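Local structure of beta-galactosidase (Bacteroides thetaiotaomicron, 5MUJ) at residues A[326-335]-A[346-357]. The protein probably acts as a glycoside hydrolase that removes sugars from chain B of the plant pectin rhamnogalacturonan II, a substrate of this gut bacterium. Sequence-based numbering, arbitrary orientation.
Sequences NYDELFAHKS and HFYCAVNNAEQR. With RAM (alpha-L-rhamnopyranose), chain B.
Strands 331-335 and 346-351 pair antiparallel in a beta hairpin, with Phe331 and His333 in hydrogen-bonded register with Val351 and Cys349, and a classic beta bulge interrupts the regular pairing where Leu330 N and Phe331 N both donate to Val351 O. Cys349 O is likewise gripped twice: His333 N reaches it from one face of the carbonyl plane, and His333 ND1, 3.1 Å from Cys349 O, from the other. His333 CG sits between its own backbone N and carbonyl carbon (chi1 74°), which puts Cys349 O at the ring edge, in the ring plane. His333 NE2 hydrogen-bonds RAM O4 at 2.8 Å. Arg357 NH1 and NH2 both donate to the same O4, which lies at the guanidinium edge, while Val351 CG2 packs 3.5 Å above the centre of the guanidinium plane. Lys334, extended beyond CG, brings NZ to 2.6 Å from RAM O3. RAM C6 rests over one face of Phe331, toward the rim.

Beyond Ala332 and Ala350, on the face away from the sugar, Tyr327 OH donates to Tyr348 OH at 2.8 Å, and Tyr348 OH in turn donates to Asp328 OD2 at 2.7 Å, on its anti side. A phenylalanine in place of Tyr348 would probably break this chain of hydrogen bonds, leaving the Tyr327 hydroxyl without its acceptor and Asp328 with one donor fewer beside Lys46. At the turn, Glu329 OE2 accepts a hydrogen bond from Asn353 N at 2.9 Å, its carboxylate stacked on the Asn353 amide. The hairpin and the start of the next strand thus bring His333, Lys334 and Arg357 to adjacent rhamnose hydroxyls, His333 steadied by a backbone carbonyl, Lys334 and Arg357 by salt bridges to Asp61, consistent with a sugar-binding pocket at the centre of a five-bladed beta-propeller.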
loop_
_atom_site.group_PDB
_atom_site.type_symbol
_atom_site.label_atom_id
_atom_site.label_comp_id
_atom_site.label_asym_id
_atom_site.label_seq_id
_atom_site.Cartn_x
_atom_site.Cartn_y
_atom_site.Cartn_z
ATOM N N ASN A 326 -18.359 -9.274 9.711
ATOM C CA ASN A 326 -18.778 -9.964 8.495
ATOM C C ASN A 326 -17.884 -9.616 7.294
ATOM O O ASN A 326 -17.286 -10.498 6.648
ATOM C CB ASN A 326 -20.246 -9.574 8.180
ATOM C CG ASN A 326 -20.422 -8.081 7.798
ATOM O OD1 ASN A 326 -20.014 -7.157 8.535
ATOM N ND2 ASN A 326 -21.004 -7.843 6.616
ATOM N N TYR A 327 -17.741 -8.311 7.063
ATOM C CA TYR A 327 -17.223 -7.828 5.824
ATOM C C TYR A 327 -15.677 -8.008 5.762
ATOM O O TYR A 327 -15.104 -7.930 4.677
ATOM C CB TYR A 327 -17.703 -6.378 5.580
ATOM C CG TYR A 327 -17.089 -5.312 6.467
ATOM C CD1 TYR A 327 -15.745 -4.993 6.315
ATOM C CD2 TYR A 327 -17.807 -4.650 7.483
ATOM C CE1 TYR A 327 -15.123 -4.033 7.070
ATOM C CE2 TYR A 327 -17.164 -3.675 8.262
ATOM C CZ TYR A 327 -15.800 -3.392 8.060
ATOM O OH TYR A 327 -15.036 -2.451 8.750
ATOM N N ASP A 328 -15.010 -8.190 6.911
ATOM C CA ASP A 328 -13.511 -8.439 6.906
ATOM C C ASP A 328 -13.059 -9.744 7.557
ATOM O O ASP A 328 -11.883 -9.889 7.980
ATOM C CB ASP A 328 -12.742 -7.242 7.499
ATOM C CG ASP A 328 -13.003 -7.009 8.996
ATOM O OD1 ASP A 328 -13.517 -7.909 9.686
ATOM O OD2 ASP A 328 -12.688 -5.888 9.499
ATOM N N GLU A 329 -13.951 -10.723 7.519
ATOM C CA GLU A 329 -13.789 -11.918 8.318
ATOM C C GLU A 329 -12.612 -12.832 7.898
ATOM O O GLU A 329 -12.209 -13.667 8.687
ATOM C CB GLU A 329 -15.072 -12.730 8.326
ATOM C CG GLU A 329 -15.386 -13.429 7.016
ATOM C CD GLU A 329 -16.826 -13.908 6.859
ATOM O OE1 GLU A 329 -17.543 -14.111 7.869
ATOM O OE2 GLU A 329 -17.236 -14.097 5.696
ATOM N N LEU A 330 -12.099 -12.674 6.679
ATOM C CA LEU A 330 -10.964 -13.469 6.199
ATOM C C LEU A 330 -9.656 -12.690 6.325
ATOM O O LEU A 330 -8.727 -13.154 6.997
ATOM C CB LEU A 330 -11.212 -13.918 4.762
ATOM C CG LEU A 330 -10.096 -14.795 4.153
ATOM C CD1 LEU A 330 -9.890 -16.070 4.954
ATOM C CD2 LEU A 330 -10.394 -15.113 2.697
ATOM N N PHE A 331 -9.582 -11.528 5.662
ATOM C CA PHE A 331 -8.424 -10.669 5.709
ATOM C C PHE A 331 -8.858 -9.261 6.125
ATOM O O PHE A 331 -9.875 -8.749 5.617
ATOM C CB PHE A 331 -7.702 -10.530 4.347
ATOM C CG PHE A 331 -7.288 -11.825 3.678
ATOM C CD1 PHE A 331 -6.719 -12.850 4.408
ATOM C CD2 PHE A 331 -7.384 -11.971 2.287
ATOM C CE1 PHE A 331 -6.303 -14.014 3.771
ATOM C CE2 PHE A 331 -6.993 -13.145 1.658
ATOM C CZ PHE A 331 -6.446 -14.151 2.410
ATOM N N ALA A 332 -8.125 -8.623 7.036
ATOM C CA ALA A 332 -8.354 -7.187 7.352
ATOM C C ALA A 332 -6.979 -6.555 7.377
ATOM O O ALA A 332 -6.247 -6.697 8.342
ATOM C CB ALA A 332 -9.083 -6.980 8.684
ATOM N N HIS A 333 -6.599 -5.935 6.269
ATOM C CA HIS A 333 -5.191 -5.805 5.949
ATOM C C HIS A 333 -4.882 -4.768 4.871
ATOM O O HIS A 333 -5.677 -4.520 3.965
ATOM C CB HIS A 333 -4.608 -7.192 5.559
ATOM C CG HIS A 333 -5.015 -7.693 4.211
ATOM N ND1 HIS A 333 -6.156 -7.322 3.551
ATOM C CD2 HIS A 333 -4.372 -8.536 3.361
ATOM C CE1 HIS A 333 -6.229 -7.932 2.383
ATOM N NE2 HIS A 333 -5.152 -8.680 2.243
ATOM N N LYS A 334 -3.654 -4.249 4.960
ATOM C CA LYS A 334 -3.091 -3.201 4.097
ATOM C C LYS A 334 -3.521 -1.897 4.686
ATOM O O LYS A 334 -4.618 -1.841 5.226
ATOM C CB LYS A 334 -3.421 -3.399 2.624
ATOM C CG LYS A 334 -3.132 -4.817 2.138
ATOM C CD LYS A 334 -3.310 -4.926 0.658
ATOM C CE LYS A 334 -3.062 -6.344 0.193
ATOM N NZ LYS A 334 -3.267 -6.445 -1.265
ATOM N N SER A 335 -2.636 -0.911 4.742
ATOM C CA SER A 335 -2.895 0.336 5.494
ATOM C C SER A 335 -2.701 1.601 4.714
ATOM O O SER A 335 -1.804 1.754 3.885
ATOM C CB SER A 335 -1.953 0.423 6.706
ATOM O OG SER A 335 -2.109 -0.699 7.555
ATOM N N HIS A 346 -7.967 4.768 9.791
ATOM C CA HIS A 346 -7.141 3.709 9.269
ATOM C C HIS A 346 -7.919 3.034 8.134
ATOM O O HIS A 346 -8.872 2.306 8.387
ATOM C CB HIS A 346 -6.782 2.728 10.366
ATOM C CG HIS A 346 -5.676 1.771 9.993
ATOM N ND1 HIS A 346 -4.748 1.348 10.921
ATOM C CD2 HIS A 346 -5.391 1.080 8.844
ATOM C CE1 HIS A 346 -3.907 0.485 10.355
ATOM N NE2 HIS A 346 -4.271 0.303 9.107
ATOM N N PHE A 347 -7.480 3.299 6.882
ATOM C CA PHE A 347 -8.058 2.684 5.704
ATOM C C PHE A 347 -7.403 1.334 5.444
ATOM O O PHE A 347 -6.162 1.211 5.534
ATOM C CB PHE A 347 -7.875 3.589 4.477
ATOM C CG PHE A 347 -8.589 4.916 4.611
ATOM C CD1 PHE A 347 -8.022 5.959 5.331
ATOM C CD2 PHE A 347 -9.844 5.113 4.035
ATOM C CE1 PHE A 347 -8.689 7.195 5.476
ATOM C CE2 PHE A 347 -10.517 6.334 4.194
ATOM C CZ PHE A 347 -9.928 7.361 4.904
ATOM N N TYR A 348 -8.192 0.321 5.138
ATOM C CA TYR A 348 -7.640 -1.034 4.950
ATOM C C TYR A 348 -8.465 -1.820 3.981
ATOM O O TYR A 348 -9.557 -1.383 3.619
ATOM C CB TYR A 348 -7.527 -1.768 6.285
ATOM C CG TYR A 348 -8.833 -2.168 6.983
ATOM C CD1 TYR A 348 -9.529 -1.265 7.828
ATOM C CD2 TYR A 348 -9.420 -3.383 6.751
ATOM C CE1 TYR A 348 -10.672 -1.677 8.474
ATOM C CE2 TYR A 348 -10.589 -3.790 7.381
ATOM C CZ TYR A 348 -11.235 -2.894 8.234
ATOM O OH TYR A 348 -12.412 -3.274 8.905
ATOM N N CYS A 349 -7.937 -2.930 3.490
ATOM C CA CYS A 349 -8.642 -3.795 2.545
ATOM C C CYS A 349 -9.322 -4.913 3.314
ATOM O O CYS A 349 -8.672 -5.642 4.078
ATOM C CB CYS A 349 -7.684 -4.380 1.489
ATOM S SG CYS A 349 -8.445 -5.604 0.404
ATOM N N ALA A 350 -10.647 -5.006 3.139
ATOM C CA ALA A 350 -11.478 -5.970 3.816
ATOM C C ALA A 350 -11.826 -7.058 2.827
ATOM O O ALA A 350 -12.295 -6.743 1.722
ATOM C CB ALA A 350 -12.757 -5.257 4.286
ATOM N N VAL A 351 -11.547 -8.322 3.209
ATOM C CA VAL A 351 -11.932 -9.487 2.462
ATOM C C VAL A 351 -12.685 -10.464 3.366
ATOM O O VAL A 351 -12.254 -10.732 4.482
ATOM C CB VAL A 351 -10.678 -10.183 1.882
ATOM C CG1 VAL A 351 -11.043 -11.408 1.022
ATOM C CG2 VAL A 351 -9.870 -9.152 1.103
ATOM N N ASN A 352 -13.788 -11.022 2.858
ATOM C CA ASN A 352 -14.599 -11.969 3.612
ATOM C C ASN A 352 -14.407 -13.384 3.080
ATOM O O ASN A 352 -13.581 -13.601 2.184
ATOM C CB ASN A 352 -16.077 -11.531 3.599
ATOM C CG ASN A 352 -16.691 -11.484 2.207
ATOM O OD1 ASN A 352 -16.223 -12.110 1.242
ATOM N ND2 ASN A 352 -17.793 -10.745 2.104
ATOM N N ASN A 353 -15.147 -14.345 3.634
ATOM C CA ASN A 353 -14.981 -15.759 3.265
ATOM C C ASN A 353 -15.473 -16.045 1.857
ATOM O O ASN A 353 -14.986 -17.004 1.242
ATOM C CB ASN A 353 -15.673 -16.714 4.249
ATOM C CG ASN A 353 -15.000 -16.759 5.610
ATOM O OD1 ASN A 353 -13.802 -16.523 5.740
ATOM N ND2 ASN A 353 -15.782 -17.057 6.641
ATOM N N ALA A 354 -16.415 -15.234 1.346
ATOM C CA ALA A 354 -16.758 -15.284 -0.099
ATOM C C ALA A 354 -15.687 -14.660 -1.018
ATOM O O ALA A 354 -15.818 -14.701 -2.246
ATOM C CB ALA A 354 -18.092 -14.621 -0.349
ATOM N N GLU A 355 -14.665 -14.058 -0.411
ATOM C CA GLU A 355 -13.563 -13.410 -1.098
ATOM C C GLU A 355 -13.970 -12.155 -1.851
ATOM O O GLU A 355 -13.272 -11.717 -2.759
ATOM C CB GLU A 355 -12.780 -14.392 -1.971
ATOM C CG GLU A 355 -12.082 -15.471 -1.156
ATOM C CD GLU A 355 -11.486 -16.553 -2.027
ATOM O OE1 GLU A 355 -10.247 -16.578 -2.216
ATOM O OE2 GLU A 355 -12.268 -17.376 -2.544
ATOM N N GLN A 356 -15.059 -11.538 -1.398
ATOM C CA GLN A 356 -15.386 -10.195 -1.821
ATOM C C GLN A 356 -14.345 -9.264 -1.216
ATOM O O GLN A 356 -13.891 -9.481 -0.087
ATOM C CB GLN A 356 -16.806 -9.820 -1.384
ATOM C CG GLN A 356 -17.874 -10.765 -1.883
ATOM C CD GLN A 356 -19.259 -10.422 -1.331
ATOM O OE1 GLN A 356 -19.447 -10.227 -0.140
ATOM N NE2 GLN A 356 -20.222 -10.383 -2.206
ATOM N N ARG A 357 -13.952 -8.248 -1.970
ATOM C CA ARG A 357 -12.823 -7.415 -1.606
ATOM C C ARG A 357 -13.125 -5.936 -1.827
ATOM O O ARG A 357 -13.412 -5.506 -2.936
ATOM C CB ARG A 357 -11.604 -7.844 -2.428
ATOM C CG ARG A 357 -10.349 -7.048 -2.118
ATOM C CD ARG A 357 -9.090 -7.644 -2.782
ATOM N NE ARG A 357 -8.737 -9.001 -2.340
ATOM C CZ ARG A 357 -7.606 -9.351 -1.697
ATOM N NH1 ARG A 357 -6.682 -8.461 -1.388
ATOM N NH2 ARG A 357 -7.445 -10.608 -1.304
HETATM C C1 RAM B . -1.636 -11.938 -1.772
HETATM C C2 RAM B . -1.919 -10.512 -2.170
HETATM C C3 RAM B . -3.367 -10.194 -1.802
HETATM C C4 RAM B . -3.531 -10.431 -0.300
HETATM C C5 RAM B . -3.114 -11.819 0.206
HETATM C C6 RAM B . -2.905 -11.844 1.710
HETATM O O2 RAM B . -0.983 -9.649 -1.470
HETATM O O3 RAM B . -3.729 -8.857 -2.155
HETATM O O4 RAM B . -4.907 -10.311 0.019
HETATM O O5 RAM B . -1.953 -12.397 -0.444
HETATM O O HOH W 1 -18.515 -14.099 3.369
HETATM O O HOH W 2 -12.236 -16.541 7.903
#